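Local coordinates for C3-degrading proteinase (CppA protein) (Streptococcus pneumoniae, PDB 3E0R), which probably degrades complement component C3 as a proteinase, although both of its halves belong to glyoxalase-type families, at residues A[26-31]-A[55-60]; A[188-191]-A[196-199]; A[219-224]-A[228-233]. One frame throughout, in Å; residues are numbered along the deposited sequence.

Interaction 1: A[26-31]-A[55-60]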
ATOM      1  N   THR A  26       6.574  10.605   9.963  1.00 26.86           N
ATOM      2  CA  THR A  26       7.918  10.315  10.415  1.00 25.82           C
ATOM      3  C   THR A  26       8.395   8.973   9.900  1.00 25.16           C
ATOM      4  O   THR A  26       9.580   8.794   9.648  1.00 25.42           O
ATOM      5  CB  THR A  26       8.009  10.321  11.949  1.00 26.08           C
ATOM      6  OG1 THR A  26       7.352  11.489  12.443  1.00 27.35           O
ATOM      7  CG2 THR A  26       9.449  10.319  12.417  1.00 25.15           C
ATOM      8  N   PHE A  27       7.458   8.042   9.762  1.00 23.95           N
ATOM      9  CA  PHE A  27       7.753   6.657   9.384  1.00 23.97           C
ATOM     10  C   PHE A  27       7.994   6.573   7.872  1.00 23.20           C
ATOM     11  O   PHE A  27       9.058   6.139   7.417  1.00 22.77           O
ATOM     12  CB  PHE A  27       6.594   5.721   9.851  1.00 23.41           C
ATOM     13  CG  PHE A  27       6.770   4.292   9.471  1.00 23.08           C
ATOM     14  CD1 PHE A  27       7.716   3.496  10.116  1.00 23.92           C
ATOM     15  CD2 PHE A  27       6.018   3.738   8.465  1.00 23.48           C
ATOM     16  CE1 PHE A  27       7.899   2.179   9.759  1.00 23.55           C
ATOM     17  CE2 PHE A  27       6.195   2.426   8.092  1.00 22.05           C
ATOM     18  CZ  PHE A  27       7.106   1.640   8.732  1.00 23.41           C
ATOM     19  N   TYR A  28       7.025   7.058   7.107  1.00 22.59           N
ATOM     20  CA  TYR A  28       7.043   6.839   5.663  1.00 22.77           C
ATOM     21  C   TYR A  28       8.031   7.752   4.941  1.00 22.99           C
ATOM     22  O   TYR A  28       8.714   7.339   3.987  1.00 21.12           O
ATOM     23  CB  TYR A  28       5.651   6.997   5.119  1.00 22.27           C
ATOM     24  CG  TYR A  28       4.800   5.795   5.375  1.00 19.96           C
ATOM     25  CD1 TYR A  28       4.975   4.640   4.631  1.00 20.34           C
ATOM     26  CD2 TYR A  28       3.750   5.829   6.307  1.00 20.94           C
ATOM     27  CE1 TYR A  28       4.165   3.504   4.855  1.00 18.66           C
ATOM     28  CE2 TYR A  28       2.921   4.692   6.533  1.00 20.45           C
ATOM     29  CZ  TYR A  28       3.163   3.540   5.811  1.00 18.98           C
ATOM     30  OH  TYR A  28       2.370   2.456   6.005  1.00 18.52           O
ATOM     31  N   ILE A  29       8.164   8.961   5.479  1.00 23.73           N
ATOM     32  CA  ILE A  29       9.035   9.967   4.897  1.00 24.70           C
ATOM     33  C   ILE A  29      10.406   9.851   5.514  1.00 25.31           C
ATOM     34  O   ILE A  29      11.367   9.564   4.816  1.00 24.65           O
ATOM     35  CB  ILE A  29       8.478  11.425   5.065  1.00 24.72           C
ATOM     36  CG1 ILE A  29       7.167  11.583   4.306  1.00 25.41           C
ATOM     37  CG2 ILE A  29       9.471  12.448   4.539  1.00 23.07           C
ATOM     38  CD1 ILE A  29       6.334  12.717   4.803  1.00 24.73           C
ATOM     39  N   GLU A  30      10.490  10.046   6.832  1.00 26.46           N
ATOM     40  CA  GLU A  30      11.790  10.121   7.468  1.00 27.63           C
ATOM     41  C   GLU A  30      12.432   8.753   7.502  1.00 27.82           C
ATOM     42  O   GLU A  30      13.607   8.601   7.172  1.00 28.96           O
ATOM     43  CB  GLU A  30      11.767  10.713   8.883  1.00 28.13           C
ATOM     44  CG  GLU A  30      10.600  11.647   9.210  1.00 30.89           C
ATOM     45  CD  GLU A  30      10.936  13.120   9.297  1.00 31.90           C
ATOM     46  OE1 GLU A  30      11.505  13.506  10.346  1.00 30.91           O
ATOM     47  OE2 GLU A  30      10.568  13.872   8.350  1.00 33.00           O
ATOM     48  N   THR A  31      11.688   7.744   7.903  1.00 28.10           N
ATOM     49  CA  THR A  31      12.310   6.436   8.097  1.00 28.07           C
ATOM     50  C   THR A  31      12.491   5.783   6.719  1.00 28.59           C
ATOM     51  O   THR A  31      13.640   5.489   6.326  1.00 29.09           O
ATOM     52  CB  THR A  31      11.550   5.594   9.168  1.00 28.13           C
ATOM     53  OG1 THR A  31      11.464   6.377  10.376  1.00 27.07           O
ATOM     54  CG2 THR A  31      12.255   4.247   9.478  1.00 27.69           C
ATOM     55  N   LEU A  55       1.206   5.845  -2.779  1.00 17.78           N
ATOM     56  CA  LEU A  55       0.592   5.479  -1.508  1.00 17.92           C
ATOM     57  C   LEU A  55      -0.097   6.710  -0.961  1.00 18.27           C
ATOM     58  O   LEU A  55       0.377   7.829  -1.149  1.00 19.70           O
ATOM     59  CB  LEU A  55       1.647   4.980  -0.516  1.00 18.12           C
ATOM     60  CG  LEU A  55       1.113   4.576   0.881  1.00 18.31           C
ATOM     61  CD1 LEU A  55       0.103   3.437   0.856  1.00 13.86           C
ATOM     62  CD2 LEU A  55       2.281   4.246   1.770  1.00 18.67           C
ATOM     63  N   VAL A  56      -1.248   6.519  -0.332  1.00 18.89           N
ATOM     64  CA  VAL A  56      -1.992   7.623   0.280  1.00 18.38           C
ATOM     65  C   VAL A  56      -2.284   7.200   1.711  1.00 18.43           C
ATOM     66  O   VAL A  56      -2.750   6.097   1.923  1.00 17.08           O
ATOM     67  CB  VAL A  56      -3.318   7.966  -0.514  1.00 18.81           C
ATOM     68  CG1 VAL A  56      -4.170   9.009   0.231  1.00 17.37           C
ATOM     69  CG2 VAL A  56      -2.999   8.455  -1.925  1.00 17.09           C
ATOM     70  N   LEU A  57      -1.928   8.054   2.687  1.00 19.43           N
ATOM     71  CA  LEU A  57      -2.394   7.902   4.079  1.00 19.41           C
ATOM     72  C   LEU A  57      -3.568   8.785   4.354  1.00 21.57           C
ATOM     73  O   LEU A  57      -3.578   9.960   3.983  1.00 22.27           O
ATOM     74  CB  LEU A  57      -1.324   8.257   5.093  1.00 18.76           C
ATOM     75  CG  LEU A  57      -0.023   7.474   4.998  1.00 16.60           C
ATOM     76  CD1 LEU A  57       0.780   7.905   6.169  1.00 11.33           C
ATOM     77  CD2 LEU A  57      -0.221   5.912   4.900  1.00 13.97           C
ATOM     78  N   GLU A  58      -4.540   8.238   5.054  1.00 23.48           N
ATOM     79  CA  GLU A  58      -5.758   8.957   5.351  1.00 25.61           C
ATOM     80  C   GLU A  58      -6.054   8.988   6.845  1.00 25.16           C
ATOM     81  O   GLU A  58      -6.203   7.945   7.485  1.00 24.16           O
ATOM     82  CB  GLU A  58      -6.887   8.252   4.633  1.00 26.42           C
ATOM     83  CG  GLU A  58      -8.189   8.825   4.898  1.00 30.14           C
ATOM     84  CD  GLU A  58      -8.948   9.043   3.625  1.00 37.10           C
ATOM     85  OE1 GLU A  58      -8.400   9.710   2.694  1.00 41.34           O
ATOM     86  OE2 GLU A  58     -10.097   8.558   3.568  1.00 41.98           O
ATOM     87  N   GLU A  59      -6.194  10.184   7.384  1.00 26.47           N
ATOM     88  CA  GLU A  59      -6.362  10.354   8.833  1.00 27.79           C
ATOM     89  C   GLU A  59      -7.760   9.995   9.332  1.00 27.12           C
ATOM     90  O   GLU A  59      -8.746  10.449   8.800  1.00 27.44           O
ATOM     91  CB  GLU A  59      -5.967  11.782   9.270  1.00 28.44           C
ATOM     92  CG  GLU A  59      -4.677  11.768  10.109  1.00 30.97           C
ATOM     93  CD  GLU A  59      -4.387  13.122  10.756  1.00 31.22           C
ATOM     94  OE1 GLU A  59      -4.108  13.170  11.990  1.00 37.03           O
ATOM     95  OE2 GLU A  59      -4.430  14.142  10.023  1.00 35.82           O
ATOM     96  N   ALA A  60      -7.817   9.168  10.356  1.00 27.13           N
ATOM     97  CA  ALA A  60      -9.043   8.876  11.046  1.00 27.92           C
ATOM     98  C   ALA A  60      -8.809   9.053  12.562  1.00 28.20           C
ATOM     99  O   ALA A  60      -7.889   8.459  13.117  1.00 28.63           O
ATOM    100  CB  ALA A  60      -9.484   7.465  10.708  1.00 27.66           C
TER
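The ring of Tyr28 reaches from helix 21-31 toward strand 53-59 and is met there by two leucines, Leu55 and Leu57, which stand two residues apart and therefore point from the same face of the sheet. This is helix-on-sheet packing in miniature: one aromatic side chain spans a gap of 9.6 Å between Tyr28 CA and Leu57 CA, and alternate strand residues receive it. Each long side of the ring has its own leucine. On one, Leu55 CD2 lies 3.7 Å from Tyr28 CE1, the two side chains crossing at about a right angle. On the other, Leu57 uses both branches, CD1 at 3.6 Å from Tyr28 CD2 and CD2 at 3.7 Å from Tyr28 CE2. Leu55 CD2 and Leu57 CD1 both arrive at a slant to the ring. With chi1 of -78°, Tyr28 CG is anti to its carbonyl carbon, and the ring extends from the helix toward the leucines. Phe27 CD2, from the helix itself, sits 3.6 Å above one face of the Tyr28 ring, over its centre.

This dense apolar patch contrasts with the rest of the helix end, where Glu30 is exposed and Ile29 and Thr31 are partly so. Residues 26-31 as a whole form a wider pi-type turn, with Thr31 N bonded to Thr26 O at 2.9 Å.

Leu16 of strand 9-18 and Leu46 of strand 43-47 also touch Tyr28, so helix 21-31 rests on the sheet across strand 53-59 and both of its neighbours.

Interaction 2: A[188-191]-A[196-199]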
ATOM      1  N   VAL A 188     -14.906  -5.633   7.696  1.00 27.06           N
ATOM      2  CA  VAL A 188     -15.525  -4.532   8.450  1.00 27.54           C
ATOM      3  C   VAL A 188     -15.690  -3.245   7.584  1.00 28.77           C
ATOM      4  O   VAL A 188     -14.844  -2.916   6.742  1.00 29.33           O
ATOM      5  CB  VAL A 188     -14.685  -4.239   9.765  1.00 27.08           C
ATOM      6  CG1 VAL A 188     -13.395  -3.507   9.458  1.00 24.87           C
ATOM      7  CG2 VAL A 188     -15.453  -3.468  10.764  1.00 26.79           C
ATOM      8  N   ASP A 189     -16.771  -2.501   7.788  1.00 29.37           N
ATOM      9  CA  ASP A 189     -16.876  -1.195   7.160  1.00 30.03           C
ATOM     10  C   ASP A 189     -15.585  -0.345   7.401  1.00 30.24           C
ATOM     11  O   ASP A 189     -15.026  -0.341   8.509  1.00 30.03           O
ATOM     12  CB  ASP A 189     -18.114  -0.457   7.664  1.00 30.98           C
ATOM     13  CG  ASP A 189     -18.329   0.852   6.948  1.00 34.49           C
ATOM     14  OD1 ASP A 189     -18.015   0.922   5.733  1.00 40.65           O
ATOM     15  OD2 ASP A 189     -18.831   1.804   7.579  1.00 37.89           O
ATOM     16  N   ASN A 190     -15.142   0.371   6.366  1.00 29.40           N
ATOM     17  CA  ASN A 190     -13.811   0.958   6.368  1.00 29.51           C
ATOM     18  C   ASN A 190     -13.598   2.152   7.280  1.00 29.50           C
ATOM     19  O   ASN A 190     -12.460   2.616   7.453  1.00 30.52           O
ATOM     20  CB  ASN A 190     -13.316   1.258   4.940  1.00 29.73           C
ATOM     21  CG  ASN A 190     -14.002   2.431   4.273  1.00 29.41           C
ATOM     22  OD1 ASN A 190     -13.375   3.107   3.479  1.00 32.12           O
ATOM     23  ND2 ASN A 190     -15.279   2.621   4.502  1.00 25.92           N
ATOM     24  N   THR A 191     -14.691   2.636   7.861  1.00 28.31           N
ATOM     25  CA  THR A 191     -14.654   3.648   8.894  1.00 27.17           C
ATOM     26  C   THR A 191     -14.352   3.042  10.277  1.00 26.84           C
ATOM     27  O   THR A 191     -14.060   3.781  11.217  1.00 27.24           O
ATOM     28  CB  THR A 191     -16.023   4.313   8.995  1.00 27.41           C
ATOM     29  OG1 THR A 191     -16.994   3.285   9.203  1.00 27.87           O
ATOM     30  CG2 THR A 191     -16.363   5.055   7.723  1.00 26.47           C
ATOM     31  N   LEU A 196      -6.254  -0.806   5.361  1.00 16.40           N
ATOM     32  CA  LEU A 196      -6.518  -0.497   3.965  1.00 16.07           C
ATOM     33  C   LEU A 196      -8.032  -0.186   3.725  1.00 15.63           C
ATOM     34  O   LEU A 196      -8.896  -1.039   3.993  1.00 14.43           O
ATOM     35  CB  LEU A 196      -6.066  -1.691   3.066  1.00 15.94           C
ATOM     36  CG  LEU A 196      -6.377  -1.593   1.554  1.00 16.58           C
ATOM     37  CD1 LEU A 196      -5.410  -0.591   0.798  1.00 17.52           C
ATOM     38  CD2 LEU A 196      -6.381  -2.989   0.946  1.00 15.93           C
ATOM     39  N   SER A 197      -8.321   1.017   3.225  1.00 15.40           N
ATOM     40  CA  SER A 197      -9.680   1.486   3.089  1.00 16.65           C
ATOM     41  C   SER A 197     -10.092   1.765   1.659  1.00 17.13           C
ATOM     42  O   SER A 197     -11.275   1.732   1.353  1.00 15.83           O
ATOM     43  CB  SER A 197      -9.886   2.741   3.890  1.00 17.14           C
ATOM     44  OG  SER A 197      -9.070   3.798   3.425  1.00 19.20           O
HETATM   45  N   MSE A 198      -9.110   2.031   0.798  1.00 17.38           N
HETATM   46  CA  MSE A 198      -9.353   2.212  -0.610  1.00 17.99           C
HETATM   47  C   MSE A 198      -8.213   1.722  -1.484  1.00 16.08           C
HETATM   48  O   MSE A 198      -7.064   1.840  -1.153  1.00 15.19           O
HETATM   49  CB  MSE A 198      -9.607   3.684  -0.861  1.00 17.86           C
HETATM   50  CG  MSE A 198      -9.851   4.045  -2.313  1.00 20.31           C
HETATM   51 SE   MSE A 198     -10.520   5.863  -2.383  0.80 25.49          SE
HETATM   52  CE  MSE A 198      -9.183   6.595  -3.593  1.00 22.08           C
ATOM     53  N   LEU A 199      -8.562   1.187  -2.635  1.00 15.93           N
ATOM     54  CA  LEU A 199      -7.624   0.979  -3.750  1.00 15.50           C
ATOM     55  C   LEU A 199      -8.052   1.930  -4.873  1.00 15.17           C
ATOM     56  O   LEU A 199      -9.219   1.956  -5.231  1.00 15.53           O
ATOM     57  CB  LEU A 199      -7.689  -0.477  -4.200  1.00 14.54           C
ATOM     58  CG  LEU A 199      -7.168  -1.447  -3.130  1.00 14.49           C
ATOM     59  CD1 LEU A 199      -7.681  -2.865  -3.253  1.00 10.35           C
ATOM     60  CD2 LEU A 199      -5.650  -1.440  -3.178  1.00 14.77           C
TER
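Asn190 and Ser197 bring a loop without regular structure against the first residues of strand 196-203, their CA atoms, 5.3 Å apart, being the nearest pair. Both side chains start toward the opposite segment, and between them they supply nearly all of the small surface, 95 Å², that the segments bury. The apolar part of the meeting is a methylene pair, Asn190 CB standing 3.9 Å from Ser197 CB. Farther out, the amide group of Asn190 lies beside the serine, near both its CB and its carbonyl oxygen. A chi1 of 72°, which sets Asn190 CG between its own backbone N and carbonyl carbon, lays the amide alongside Ser197 in this way.

The loop is braced from within by Asp189, whose carboxylate serves two of the following residues. Thr191 OG1 donates to Asp189 OD2 at 2.9 Å, coming from well above the carboxylate plane, 63° out of it. The other oxygen takes a weak, strongly bent bond from the backbone, Asn190 N to Asp189 OD1 at 3.0 Å. Asp189 thus ties a short turn together just where Asn190 leans on the strand.

On the strand side, Ser197 and Met198, the latter modelled as selenomethionine, both face Thr15 of strand 9-18, a classic beta bulge. Lys17 of that strand donates to Asn190 O, adding a link between the loop and the sheet.

Taken together, this is a small contact of a polar side chain with a buried serine, resting on the CB-CB approach. The clear hydrogen bonds are those from Thr191 OG1 to Asp189 OD2 and from Lys17 to Asn190 O, which implies that Asp189 probably helps to shape the loop.

Interaction 3: A[219-224]-A[228-233]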
ATOM      1  N   GLU A 219     -23.675  -1.081  -4.084  1.00 29.80           N
ATOM      2  CA  GLU A 219     -23.513   0.368  -4.014  1.00 29.36           C
ATOM      3  C   GLU A 219     -22.335   0.822  -4.901  1.00 27.17           C
ATOM      4  O   GLU A 219     -21.205   0.271  -4.821  1.00 26.83           O
ATOM      5  CB  GLU A 219     -23.179   0.802  -2.576  1.00 29.37           C
ATOM      6  CG  GLU A 219     -24.221   1.630  -1.807  1.00 31.55           C
ATOM      7  CD  GLU A 219     -23.963   1.632  -0.244  1.00 32.27           C
ATOM      8  OE1 GLU A 219     -23.177   0.780   0.256  1.00 34.37           O
ATOM      9  OE2 GLU A 219     -24.558   2.479   0.484  1.00 35.83           O
ATOM     10  N   TYR A 220     -22.598   1.842  -5.707  1.00 24.50           N
ATOM     11  CA  TYR A 220     -21.546   2.554  -6.385  1.00 23.54           C
ATOM     12  C   TYR A 220     -21.884   4.033  -6.479  1.00 22.00           C
ATOM     13  O   TYR A 220     -22.973   4.436  -6.141  1.00 20.86           O
ATOM     14  CB  TYR A 220     -21.198   1.911  -7.738  1.00 23.73           C
ATOM     15  CG  TYR A 220     -22.323   1.855  -8.726  1.00 24.41           C
ATOM     16  CD1 TYR A 220     -22.651   2.989  -9.465  1.00 24.30           C
ATOM     17  CD2 TYR A 220     -23.011   0.654  -8.994  1.00 24.80           C
ATOM     18  CE1 TYR A 220     -23.694   2.985 -10.357  1.00 25.83           C
ATOM     19  CE2 TYR A 220     -24.075   0.623  -9.921  1.00 24.28           C
ATOM     20  CZ  TYR A 220     -24.419   1.814 -10.588  1.00 26.03           C
ATOM     21  OH  TYR A 220     -25.413   1.887 -11.542  1.00 25.92           O
ATOM     22  N   PHE A 221     -20.906   4.833  -6.891  1.00 20.79           N
ATOM     23  CA  PHE A 221     -21.041   6.271  -6.930  1.00 19.45           C
ATOM     24  C   PHE A 221     -20.333   6.798  -8.181  1.00 18.73           C
ATOM     25  O   PHE A 221     -19.190   6.438  -8.444  1.00 18.19           O
ATOM     26  CB  PHE A 221     -20.485   6.900  -5.655  1.00 18.71           C
ATOM     27  CG  PHE A 221     -20.405   8.421  -5.711  1.00 19.59           C
ATOM     28  CD1 PHE A 221     -21.509   9.213  -5.373  1.00 19.43           C
ATOM     29  CD2 PHE A 221     -19.238   9.052  -6.129  1.00 17.56           C
ATOM     30  CE1 PHE A 221     -21.455  10.589  -5.457  1.00 20.16           C
ATOM     31  CE2 PHE A 221     -19.148  10.434  -6.205  1.00 19.05           C
ATOM     32  CZ  PHE A 221     -20.241  11.212  -5.879  1.00 19.95           C
ATOM     33  N   ILE A 222     -21.072   7.614  -8.953  1.00 18.04           N
ATOM     34  CA  ILE A 222     -20.535   8.430 -10.044  1.00 18.47           C
ATOM     35  C   ILE A 222     -20.833   9.901  -9.700  1.00 18.97           C
ATOM     36  O   ILE A 222     -22.032  10.286  -9.511  1.00 20.24           O
ATOM     37  CB  ILE A 222     -21.130   8.063 -11.480  1.00 17.86           C
ATOM     38  CG1 ILE A 222     -21.041   6.547 -11.776  1.00 18.74           C
ATOM     39  CG2 ILE A 222     -20.443   8.855 -12.568  1.00 16.51           C
ATOM     40  CD1 ILE A 222     -22.084   6.022 -12.794  1.00 17.00           C
ATOM     41  N   PRO A 223     -19.756  10.732  -9.592  1.00 19.56           N
ATOM     42  CA  PRO A 223     -19.895  12.181  -9.356  1.00 19.32           C
ATOM     43  C   PRO A 223     -20.601  12.837 -10.540  1.00 19.58           C
ATOM     44  O   PRO A 223     -20.473  12.357 -11.661  1.00 20.29           O
ATOM     45  CB  PRO A 223     -18.431  12.670  -9.313  1.00 18.80           C
ATOM     46  CG  PRO A 223     -17.707  11.739 -10.269  1.00 19.23           C
ATOM     47  CD  PRO A 223     -18.334  10.369  -9.811  1.00 19.78           C
ATOM     48  N   LYS A 224     -21.250  13.977 -10.346  1.00 20.08           N
ATOM     49  CA  LYS A 224     -21.733  14.739 -11.529  1.00 20.08           C
ATOM     50  C   LYS A 224     -20.684  14.962 -12.681  1.00 20.20           C
ATOM     51  O   LYS A 224     -21.057  15.001 -13.866  1.00 21.36           O
ATOM     52  CB  LYS A 224     -22.375  16.054 -11.103  1.00 19.74           C
ATOM     53  CG  LYS A 224     -22.680  17.023 -12.221  1.00 19.89           C
ATOM     54  CD  LYS A 224     -24.112  17.212 -12.506  1.00 18.77           C
ATOM     55  CE  LYS A 224     -24.309  18.059 -13.758  1.00 17.18           C
ATOM     56  NZ  LYS A 224     -24.042  19.491 -13.569  1.00 15.92           N
ATOM     57  N   PHE A 228     -14.801   9.962 -12.286  1.00 19.04           N
ATOM     58  CA  PHE A 228     -14.441   8.659 -11.737  1.00 18.97           C
ATOM     59  C   PHE A 228     -15.668   7.844 -11.410  1.00 19.04           C
ATOM     60  O   PHE A 228     -16.827   8.315 -11.467  1.00 20.93           O
ATOM     61  CB  PHE A 228     -13.497   8.823 -10.501  1.00 18.74           C
ATOM     62  CG  PHE A 228     -14.144   9.547  -9.355  1.00 17.27           C
ATOM     63  CD1 PHE A 228     -14.845   8.853  -8.390  1.00 18.29           C
ATOM     64  CD2 PHE A 228     -14.080  10.912  -9.263  1.00 16.22           C
ATOM     65  CE1 PHE A 228     -15.494   9.526  -7.356  1.00 18.78           C
ATOM     66  CE2 PHE A 228     -14.711  11.585  -8.228  1.00 17.21           C
ATOM     67  CZ  PHE A 228     -15.403  10.904  -7.281  1.00 17.30           C
ATOM     68  N   PHE A 229     -15.381   6.605 -11.048  1.00 18.81           N
ATOM     69  CA  PHE A 229     -16.362   5.634 -10.609  1.00 18.05           C
ATOM     70  C   PHE A 229     -15.828   5.094  -9.295  1.00 18.02           C
ATOM     71  O   PHE A 229     -14.654   4.705  -9.188  1.00 17.65           O
ATOM     72  CB  PHE A 229     -16.522   4.528 -11.683  1.00 18.18           C
ATOM     73  CG  PHE A 229     -17.474   3.427 -11.282  1.00 18.15           C
ATOM     74  CD1 PHE A 229     -18.789   3.452 -11.697  1.00 15.90           C
ATOM     75  CD2 PHE A 229     -17.052   2.415 -10.436  1.00 14.30           C
ATOM     76  CE1 PHE A 229     -19.644   2.458 -11.295  1.00 18.04           C
ATOM     77  CE2 PHE A 229     -17.899   1.430 -10.073  1.00 14.46           C
ATOM     78  CZ  PHE A 229     -19.191   1.447 -10.465  1.00 14.37           C
ATOM     79  N   LEU A 230     -16.663   5.183  -8.269  1.00 17.74           N
ATOM     80  CA  LEU A 230     -16.365   4.621  -6.973  1.00 17.22           C
ATOM     81  C   LEU A 230     -17.302   3.442  -6.669  1.00 17.96           C
ATOM     82  O   LEU A 230     -18.531   3.604  -6.503  1.00 17.42           O
ATOM     83  CB  LEU A 230     -16.513   5.703  -5.899  1.00 18.00           C
ATOM     84  CG  LEU A 230     -16.314   5.399  -4.409  1.00 17.31           C
ATOM     85  CD1 LEU A 230     -14.942   4.773  -4.138  1.00 17.20           C
ATOM     86  CD2 LEU A 230     -16.545   6.712  -3.581  1.00 14.72           C
ATOM     87  N   GLY A 231     -16.708   2.248  -6.608  1.00 17.93           N
ATOM     88  CA  GLY A 231     -17.387   1.031  -6.187  1.00 16.97           C
ATOM     89  C   GLY A 231     -16.845   0.561  -4.855  1.00 17.23           C
ATOM     90  O   GLY A 231     -15.954   1.170  -4.248  1.00 16.30           O
ATOM     91  N   LYS A 232     -17.381  -0.551  -4.401  1.00 17.91           N
ATOM     92  CA  LYS A 232     -17.055  -1.080  -3.085  1.00 18.81           C
ATOM     93  C   LYS A 232     -16.954  -2.585  -3.222  1.00 17.90           C
ATOM     94  O   LYS A 232     -17.779  -3.202  -3.890  1.00 17.98           O
ATOM     95  CB  LYS A 232     -18.155  -0.726  -2.090  1.00 18.82           C
ATOM     96  CG  LYS A 232     -17.722  -0.769  -0.640  1.00 20.00           C
ATOM     97  CD  LYS A 232     -18.810  -0.134   0.203  1.00 20.92           C
ATOM     98  CE  LYS A 232     -18.305   0.337   1.510  1.00 23.29           C
ATOM     99  NZ  LYS A 232     -19.053   1.555   1.987  1.00 27.05           N
ATOM    100  N   ASP A 233     -15.923  -3.153  -2.617  1.00 17.77           N
ATOM    101  CA  ASP A 233     -15.640  -4.563  -2.749  1.00 17.78           C
ATOM    102  C   ASP A 233     -16.364  -5.273  -1.622  1.00 17.64           C
ATOM    103  O   ASP A 233     -16.797  -4.643  -0.650  1.00 17.30           O
ATOM    104  CB  ASP A 233     -14.127  -4.831  -2.708  1.00 17.88           C
ATOM    105  CG  ASP A 233     -13.746  -6.200  -3.295  1.00 17.95           C
ATOM    106  OD1 ASP A 233     -14.618  -6.900  -3.841  1.00 18.63           O
ATOM    107  OD2 ASP A 233     -12.559  -6.573  -3.227  1.00 18.66           O
TER
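Pro223 lies over a face of the Phe228 ring in a CH-pi contact, its CG 3.8 Å from the ring centroid and 19° off the normal, displaced toward the rim. The two residues belong to opposite arms of an antiparallel hairpin, which further aromatic encounters help to join. Phe228 CZ, 3.9 Å from Phe221 CE2, meets the Phe221 ring at its edge, near that ring's plane. Pro223 and Phe221 approach Phe228 from the same side of its ring. The chi1 of Phe228, 63°, sets CG between the backbone N and carbonyl carbon, bringing the ring against the proline.

Tyr220 and Phe229 make another pair. Their planes are near parallel, 29° apart, but the rings are slid so far that they barely overlap, with centroids 5.2 Å apart. The closest approach is instead from Tyr220 CB to Phe229 CZ, and Ile222 CG1 packs obliquely on Phe229 CD1 at 3.8 Å.

The backbones of Phe221 and Leu230 form an antiparallel hydrogen-bonded pair. Leu230 N reaches Phe221 O at 2.8 Å in a nearly straight bond, while Phe221 N to Leu230 O, 2.7 Å, is more bent. At the far end Glu219 and Lys232 bear opposite charges but stay beyond salt-bridge distance.

The short, weakly bonded strand 220-221 lies at one edge of the sheet. Strand 228-232 pairs next with strand 238-243, whose Trp240 stacks on Phe228, and helix 208-214 covers Phe229 and Ile222, its Arg212 also bonding Tyr220 OH.

In the fold
All three contacts reach one eight-stranded mixed sheet, but at different depths and in two regions of the family. Interaction 1 is the buried one, wholly apolar, and lies in the N-terminal region; interactions 2 and 3 belong to the C-terminal region. Interaction 2 is partly buried and small, an amide side chain beside a serine, at the strand next to 9-18, whereas interaction 3 is a surface hairpin at the sheet margin, about 21 Å from the chain centre to its own centre, and combines backbone bonds with aromatic packing. Interactions 2 and 3 touch where Asp189 OD1 and Lys232 NZ lie 3.9 Å apart, while interaction 1 remains separate, its nearest atoms about 5 Å from interaction 2.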